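Side-chain contacts in uncharacterized protein (Pseudomonas syringae pv. tomato, PDB 3K4I), which is of unknown function but belongs to the aldolase/RraA family and forms an assembly of three chains, each built on a mixed beta sheet: residues Pro11-Gln14 with Ser15-Asp18; Asn76-Asp79 with Gln80-Ser83; Arg123-Asp126 with Thr127-Cys131; Leu158-Gly162 with Ile163-Pro167. All blocks are in the same frame, centred on the assembly; numbering follows the deposited sequence.

How the interactions relate
The four contacts are local and follow one another along the chain without overlapping. Interaction 1 starts helix 14-19 near the N-terminus; interaction 2 is a 3-10 turn in the loop between strands 53-63 and 85-90; interaction 3 begins helix 125-130, between strands 115-119 and 135-137; interaction 4 is the hairpin of strands 158-160 and 163-165. Their centres lie about 20 to 29 Å apart, and none touches another. Strand 53-63 of the mixed sheet is a shared neighbour of interactions 1, 2 and 4, whereas interactions 2 and 3 both meet the second subunit; interaction 2 thus does both, while interactions 1 and 4 stay within their own chain.

Interaction 1 (Pro11-Gln14 with Ser15-Asp18)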
# COMPACT_ATOMS: atom_id res chain seq x y z
N PRO C 11 -1.46 3.03 35.38
CA PRO C 11 -0.27 3.69 34.87
C PRO C 11 0.79 2.68 34.49
O PRO C 11 0.88 1.61 35.11
CB PRO C 11 0.20 4.56 36.05
CG PRO C 11 -0.50 4.05 37.23
CD PRO C 11 -1.80 3.49 36.74
N ILE C 12 1.56 3.01 33.46
CA ILE C 12 2.58 2.12 32.94
C ILE C 12 3.91 2.84 33.11
O ILE C 12 4.05 3.99 32.70
CB ILE C 12 2.32 1.81 31.47
CG1 ILE C 12 1.02 0.99 31.32
CG2 ILE C 12 3.50 1.03 30.84
CD1 ILE C 12 0.48 0.93 29.90
N ALA C 13 4.88 2.16 33.71
CA ALA C 13 6.17 2.77 34.07
C ALA C 13 6.95 3.15 32.83
O ALA C 13 6.90 2.44 31.80
CB ALA C 13 6.96 1.83 34.93
N GLN C 14 7.69 4.26 32.91
CA GLN C 14 8.44 4.74 31.75
C GLN C 14 9.38 3.65 31.23
O GLN C 14 9.60 3.53 30.02
CB GLN C 14 9.23 6.02 32.07
CG GLN C 14 9.80 6.72 30.82
CD GLN C 14 8.74 7.04 29.76
OE1 GLN C 14 7.65 7.55 30.06
NE2 GLN C 14 9.07 6.76 28.50
N SER C 15 9.91 2.85 32.16
CA SER C 15 10.88 1.78 31.85
C SER C 15 10.30 0.74 30.91
O SER C 15 10.99 0.24 30.01
CB SER C 15 11.39 1.11 33.13
OG SER C 15 10.32 0.60 33.92
N VAL C 16 9.01 0.42 31.11
CA VAL C 16 8.28 -0.54 30.27
C VAL C 16 8.12 0.03 28.87
O VAL C 16 8.32 -0.67 27.88
CB VAL C 16 6.91 -0.88 30.92
CG1 VAL C 16 5.99 -1.67 29.96
CG2 VAL C 16 7.10 -1.67 32.23
N LEU C 17 7.80 1.33 28.78
CA LEU C 17 7.73 2.02 27.49
C LEU C 17 9.10 2.06 26.81
O LEU C 17 9.19 1.83 25.59
CB LEU C 17 7.15 3.43 27.66
CG LEU C 17 5.71 3.48 28.18
CD1 LEU C 17 5.39 4.77 28.97
CD2 LEU C 17 4.68 3.29 27.07
N ASP C 18 10.15 2.30 27.58
CA ASP C 18 11.49 2.38 26.99
C ASP C 18 11.90 1.05 26.37
O ASP C 18 12.43 1.03 25.25
CB ASP C 18 12.53 2.91 28.00
CG ASP C 18 12.23 4.34 28.43
OD1 ASP C 18 11.68 5.11 27.61
OD2 ASP C 18 12.51 4.71 29.59
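Gln-14 reaches along the first turn of its helix to Asp-18, where NE2 donates to OD1 over 3.2 Å in a nearly straight bond (168° at the hydrogen). The acceptor lies close to the amide plane of Gln-14, but the amide nitrogen approaches Asp-18 from above the carboxylate plane, the two flat groups being turned 49° against each other. A bend at chi2 (55°) folds the glutamine chain back over the turn. The same fold brings OE1 to 3.7 Å from CD1 of Leu-17, whose side chain crosses the glutamine at about a right angle. On another side of the turn, the CG2 methyl of Ile-12 packs 3.8 Å from CG1 of Val-16. This is the N-terminal start of helix 14-19, with Ala-13 at the N-cap position. Its carbonyl oxygen accepts weak bonds from the backbone nitrogens of Val-16 and Leu-17, while Asp-18 N gives a firmer one to Gln-14 O at 2.8 Å. Gln-14 and Asp-18 are thus joined twice, through backbone and through side chains. Further out, Ile-12 and Leu-17 both rest on Leu-170 and on Ile-56 of strand 53-63. Ile-12 also meets Ala-186, and Val-16 meets Val-190, both on helix 186-207.

Interaction 2 (Asn76-Asp79 with Gln80-Ser83); sequences NYID and QVPS
Val-81 brings its CG2 methyl against both Tyr-77 and Ile-78, and this methyl is the centre of the apolar contact. Val-81 CG2 meets the tyrosine at the ring edge, near the ring plane, 3.9 Å from CD2 of Tyr-77; the two side chains run side by side and point the same way. CG1 of Ile-78 comes to 4.1 Å of Val-81 CG2. Within the first segment, CB of Ile-78 lies over one face of the Tyr-77 ring, displaced toward its rim. The tyrosine ring is set between its own backbone N and carbonyl carbon (chi1 70°), which presents an edge to the valine. Backbone bonds give the turn its form: Gln-80 N donates to Tyr-77 O at 3.0 Å, and Val-81 N to Ile-78 O at 3.1 Å. Both join residues three apart, the pattern of a 3-10 helix. This short helical segment belongs to the loop between strands 53-63 and 85-90, where Tyr-77 packs on Val-60 and Ile-87, and Ile-78 on Phe-107 of helix 102-110. Water supplies a further bridge, donating to Ile-78 O and to Val-81 O, each at 2.7 Å; Ile-78 O therefore accepts from both an N-H and a water. The charged group of Asp-79 is engaged across the interface, its two carboxylate oxygens accepting from the backbone nitrogens of Leu-213 and Glu-214 of the second subunit.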
# COMPACT_ATOMS: atom_id res chain seq x y z
N ASN C 76 -10.11 19.82 17.11
CA ASN C 76 -10.16 20.53 18.41
C ASN C 76 -9.75 19.75 19.68
O ASN C 76 -9.12 20.33 20.57
CB ASN C 76 -11.53 21.17 18.60
CG ASN C 76 -12.66 20.21 18.40
OD1 ASN C 76 -12.74 19.18 19.06
ND2 ASN C 76 -13.56 20.53 17.46
N TYR C 77 -10.07 18.45 19.74
CA TYR C 77 -9.71 17.61 20.90
C TYR C 77 -8.21 17.54 21.15
O TYR C 77 -7.80 17.10 22.23
CB TYR C 77 -10.18 16.17 20.73
CG TYR C 77 -9.43 15.36 19.66
CD1 TYR C 77 -9.90 15.27 18.35
CD2 TYR C 77 -8.23 14.68 19.97
CE1 TYR C 77 -9.21 14.54 17.37
CE2 TYR C 77 -7.54 13.95 19.00
CZ TYR C 77 -8.03 13.87 17.70
OH TYR C 77 -7.35 13.15 16.74
N ILE C 78 -7.42 17.86 20.14
CA ILE C 78 -6.00 17.54 20.20
C ILE C 78 -5.27 18.33 21.28
O ILE C 78 -4.27 17.85 21.81
CB ILE C 78 -5.29 17.69 18.83
CG1 ILE C 78 -4.08 16.75 18.77
CG2 ILE C 78 -5.10 19.16 18.46
CD1 ILE C 78 -3.49 16.49 17.41
N ASP C 79 -5.77 19.52 21.63
CA ASP C 79 -5.19 20.27 22.77
C ASP C 79 -5.21 19.51 24.09
O ASP C 79 -4.50 19.87 25.03
CB ASP C 79 -5.92 21.61 22.96
CG ASP C 79 -5.49 22.66 21.97
OD1 ASP C 79 -4.29 22.69 21.61
OD2 ASP C 79 -6.34 23.49 21.57
N GLN C 80 -6.06 18.49 24.19
CA GLN C 80 -6.24 17.70 25.41
C GLN C 80 -5.25 16.53 25.54
O GLN C 80 -5.15 15.94 26.61
CB GLN C 80 -7.67 17.13 25.44
CG GLN C 80 -8.76 18.16 25.22
CD GLN C 80 -10.10 17.72 25.80
OE1 GLN C 80 -10.88 18.55 26.29
NE2 GLN C 80 -10.35 16.41 25.81
N VAL C 81 -4.57 16.17 24.45
CA VAL C 81 -3.81 14.93 24.37
C VAL C 81 -2.45 15.09 25.08
O VAL C 81 -1.70 15.99 24.73
CB VAL C 81 -3.59 14.52 22.89
CG1 VAL C 81 -2.84 13.19 22.78
CG2 VAL C 81 -4.93 14.47 22.12
N PRO C 82 -2.17 14.24 26.08
CA PRO C 82 -0.91 14.35 26.81
C PRO C 82 0.29 13.95 25.97
O PRO C 82 0.21 13.09 25.09
CB PRO C 82 -1.09 13.38 27.98
CG PRO C 82 -2.53 13.14 28.09
CD PRO C 82 -3.10 13.30 26.73
N SER C 83 1.43 14.56 26.27
CA SER C 83 2.71 14.10 25.74
C SER C 83 2.91 12.60 26.01
O SER C 83 2.64 12.13 27.11
CB SER C 83 3.83 14.93 26.40
OG SER C 83 5.10 14.52 25.94
O HOH W 1 -2.06 18.21 23.29

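Interaction 3 (Arg123-Asp126 with Thr127-Cys131)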
# COMPACT_ATOMS: atom_id res chain seq x y z
N ARG C 123 -5.63 12.34 5.48
CA ARG C 123 -5.22 13.18 4.34
C ARG C 123 -3.87 13.80 4.59
O ARG C 123 -3.27 13.58 5.64
CB ARG C 123 -6.28 14.24 4.02
CG ARG C 123 -6.41 15.42 4.98
CD ARG C 123 -7.56 16.25 4.46
NE ARG C 123 -7.74 17.50 5.21
CZ ARG C 123 -8.55 18.46 4.80
NH1 ARG C 123 -9.25 18.31 3.68
NH2 ARG C 123 -8.67 19.56 5.53
N ASP C 124 -3.39 14.59 3.62
CA ASP C 124 -2.10 15.27 3.75
C ASP C 124 -0.97 14.29 3.98
O ASP C 124 -0.04 14.53 4.77
CB ASP C 124 -2.17 16.33 4.85
CG ASP C 124 -2.99 17.54 4.43
OD1 ASP C 124 -2.76 18.06 3.32
OD2 ASP C 124 -3.86 17.96 5.20
N ILE C 125 -1.05 13.18 3.26
CA ILE C 125 -0.08 12.11 3.33
C ILE C 125 1.34 12.59 3.03
O ILE C 125 2.30 12.14 3.65
CB ILE C 125 -0.50 10.95 2.39
CG1 ILE C 125 -1.87 10.39 2.81
CG2 ILE C 125 0.55 9.84 2.38
CD1 ILE C 125 -2.04 10.06 4.31
N ASP C 126 1.47 13.54 2.10
CA ASP C 126 2.79 14.06 1.76
C ASP C 126 3.46 14.79 2.92
O ASP C 126 4.67 14.65 3.12
CB ASP C 126 2.72 14.90 0.48
CG ASP C 126 2.47 14.05 -0.76
OD1 ASP C 126 3.18 13.05 -0.98
OD2 ASP C 126 1.53 14.37 -1.52
N THR C 127 2.66 15.55 3.68
CA THR C 127 3.13 16.26 4.88
C THR C 127 3.54 15.26 5.96
O THR C 127 4.60 15.38 6.61
CB THR C 127 2.04 17.22 5.41
OG1 THR C 127 1.85 18.26 4.46
CG2 THR C 127 2.45 17.83 6.76
N VAL C 128 2.69 14.25 6.14
CA VAL C 128 2.93 13.21 7.12
C VAL C 128 4.25 12.48 6.82
O VAL C 128 5.09 12.27 7.73
CB VAL C 128 1.77 12.21 7.16
CG1 VAL C 128 2.06 11.11 8.11
CG2 VAL C 128 0.47 12.92 7.59
N ILE C 129 4.46 12.14 5.55
CA ILE C 129 5.71 11.54 5.10
C ILE C 129 6.89 12.50 5.30
O ILE C 129 7.93 12.09 5.83
CB ILE C 129 5.66 11.06 3.62
CG1 ILE C 129 4.61 9.96 3.45
CG2 ILE C 129 7.03 10.53 3.16
CD1 ILE C 129 4.34 9.60 1.97
N ASN C 130 6.71 13.75 4.89
CA ASN C 130 7.78 14.75 4.99
C ASN C 130 8.21 14.97 6.43
O ASN C 130 9.40 15.18 6.71
CB ASN C 130 7.37 16.08 4.36
CG ASN C 130 8.52 17.05 4.29
OD1 ASN C 130 9.56 16.74 3.72
ND2 ASN C 130 8.34 18.23 4.88
N CYS C 131 7.24 14.89 7.34
CA CYS C 131 7.44 15.04 8.78
C CYS C 131 7.91 13.76 9.46
O CYS C 131 8.20 13.77 10.66
CB CYS C 131 6.15 15.50 9.46
SG CYS C 131 5.76 17.22 9.11
O HOH W 2 0.13 17.23 2.61
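Asp-126 O accepts from the backbone nitrogen of Asn-130 at 2.8 Å, the shortest polar bond between residues 123-126 and 127-131. It belongs to the opening of helix 125-130, which connects strands 115-119 and 135-137 in a beta-alpha-beta unit. Bonds from Val-128 N to Asp-124 O and from Ile-129 N to Ile-125 O continue the i to i+4 pattern. Asp-124 occupies the N-cap position, but its side chain makes no capping bond. Instead, a water donates to its OD1 and is also hydrogen-bonded to Thr-127 OG1 at 2.7 Å, linking the two side chains across the first turn. The other carboxylate oxygen, OD2, accepts from Asp-102 N, and a magnesium ion lies about 4 Å from this side chain. Arg-123 NE forms a long salt bridge to the same OD2, well out of the guanidinium plane; NH1 donates to Met-142 O of its own chain and forms a salt bridge with Asp-30 OD1 of the second subunit. Asp-126 OD2 accepts from Gly-175 N of that subunit. On the apolar side, Ile-125 and Ile-129 meet at a slant: with CG1 beside its backbone N (chi1 -61°), Ile-125 puts CG2 3.8 Å from CD1 of Ile-129.

Interaction 4 (Leu158-Gly162 with Ile163-Pro167)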
# COMPACT_ATOMS: atom_id res chain seq x y z
N LEU C 158 -12.86 2.05 22.70
CA LEU C 158 -13.15 1.82 21.28
C LEU C 158 -13.20 0.32 21.00
O LEU C 158 -12.52 -0.45 21.67
CB LEU C 158 -12.07 2.40 20.37
CG LEU C 158 -11.68 3.84 20.65
CD1 LEU C 158 -10.55 4.22 19.71
CD2 LEU C 158 -12.84 4.83 20.57
N VAL C 159 -14.00 -0.08 20.02
CA VAL C 159 -13.90 -1.46 19.60
C VAL C 159 -13.63 -1.47 18.09
O VAL C 159 -14.45 -1.00 17.30
CB VAL C 159 -15.12 -2.29 20.00
CG1 VAL C 159 -14.88 -3.76 19.63
CG2 VAL C 159 -15.38 -2.18 21.51
N ILE C 160 -12.46 -1.96 17.71
CA ILE C 160 -12.04 -1.96 16.29
C ILE C 160 -11.86 -3.42 15.89
O ILE C 160 -11.03 -4.10 16.44
CB ILE C 160 -10.73 -1.16 16.09
CG1 ILE C 160 -10.95 0.33 16.41
CG2 ILE C 160 -10.15 -1.35 14.68
CD1 ILE C 160 -9.65 1.13 16.50
N ASP C 161 -12.64 -3.88 14.92
CA ASP C 161 -12.56 -5.29 14.49
C ASP C 161 -12.67 -6.27 15.70
O ASP C 161 -11.94 -7.25 15.75
CB ASP C 161 -11.24 -5.57 13.70
CG ASP C 161 -11.06 -4.69 12.45
OD1 ASP C 161 -9.96 -4.05 12.29
OD2 ASP C 161 -11.98 -4.64 11.62
N GLY C 162 -13.52 -5.97 16.68
CA GLY C 162 -13.65 -6.81 17.89
C GLY C 162 -12.58 -6.67 18.97
O GLY C 162 -12.61 -7.40 19.96
N ILE C 163 -11.64 -5.75 18.76
CA ILE C 163 -10.56 -5.48 19.72
C ILE C 163 -10.89 -4.20 20.46
O ILE C 163 -11.06 -3.16 19.87
CB ILE C 163 -9.19 -5.33 19.01
CG1 ILE C 163 -8.92 -6.54 18.10
CG2 ILE C 163 -8.02 -5.14 20.01
CD1 ILE C 163 -8.85 -7.83 18.87
N THR C 164 -10.93 -4.30 21.79
CA THR C 164 -11.22 -3.18 22.64
C THR C 164 -9.92 -2.41 22.92
O THR C 164 -8.90 -3.04 23.20
CB THR C 164 -11.85 -3.68 23.95
OG1 THR C 164 -13.20 -4.10 23.68
CG2 THR C 164 -11.86 -2.56 25.02
N ILE C 165 -9.98 -1.09 22.80
CA ILE C 165 -8.88 -0.17 23.18
C ILE C 165 -9.46 0.73 24.26
O ILE C 165 -10.48 1.44 24.06
CB ILE C 165 -8.36 0.73 22.01
CG1 ILE C 165 -7.87 -0.11 20.82
CG2 ILE C 165 -7.24 1.63 22.50
CD1 ILE C 165 -8.89 -0.25 19.70
N GLN C 166 -8.85 0.66 25.44
CA GLN C 166 -9.18 1.55 26.54
C GLN C 166 -8.13 2.67 26.59
O GLN C 166 -6.95 2.42 26.33
CB GLN C 166 -9.11 0.78 27.86
CG GLN C 166 -10.17 -0.29 28.06
CD GLN C 166 -11.51 0.30 28.45
OE1 GLN C 166 -11.66 1.52 28.55
NE2 GLN C 166 -12.50 -0.57 28.67
N PRO C 167 -8.58 3.89 26.92
CA PRO C 167 -7.63 4.97 27.21
C PRO C 167 -6.59 4.45 28.20
O PRO C 167 -6.94 3.92 29.27
CB PRO C 167 -8.48 6.04 27.89
CG PRO C 167 -9.92 5.72 27.48
CD PRO C 167 -9.97 4.24 27.29
O HOH W 3 -13.51 -6.61 22.35
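Leu-158 and Ile-165 pair near the open end of a tight beta hairpin whose buried side chains face the mixed sheet of the subunit. Strands 158-160 and 163-165 run antiparallel and are connected by a type I' turn from Ile-160 to Ile-163, with Asp-161 and Gly-162 at its corners, both with positive phi. Leu-158 with Ile-165 and Ile-160 with Ile-163 are hydrogen-bonded pairs; in each, the two backbone N-H groups donate to the partner's carbonyl oxygen. Leu-158 N reaches Ile-165 O at 2.8 Å, and Ile-160 N reaches Ile-163 O at the same distance. Val-159 and Thr-164 form the non-hydrogen-bonded pair between them, where CA of Thr-164 makes a C-H...O contact with Leu-158 O.

On the face carrying Leu-158, Ile-160, Ile-163 and Ile-165, the tip of Ile-165 does most of the touching. With CG1 beside its backbone N (chi1 -58°) and chi2 at 98°, Ile-165 sends CD1 diagonally to Ile-160 CD1 (3.6 Å), 4.2 Å from CB of its direct partner Leu-158. Leu-158 packs on Thr-59 and Val-88, while Ile-163 and Ile-165 meet Val-180. At the turn, Asp-161 OD1 forms a salt bridge with Arg-138. The other face bears Val-159 and Thr-164, whose CG2 and OG1 respectively approach to 3.6 Å; a water donating to Gly-162 O at 2.7 Å is also hydrogen-bonded to Thr-164 OG1.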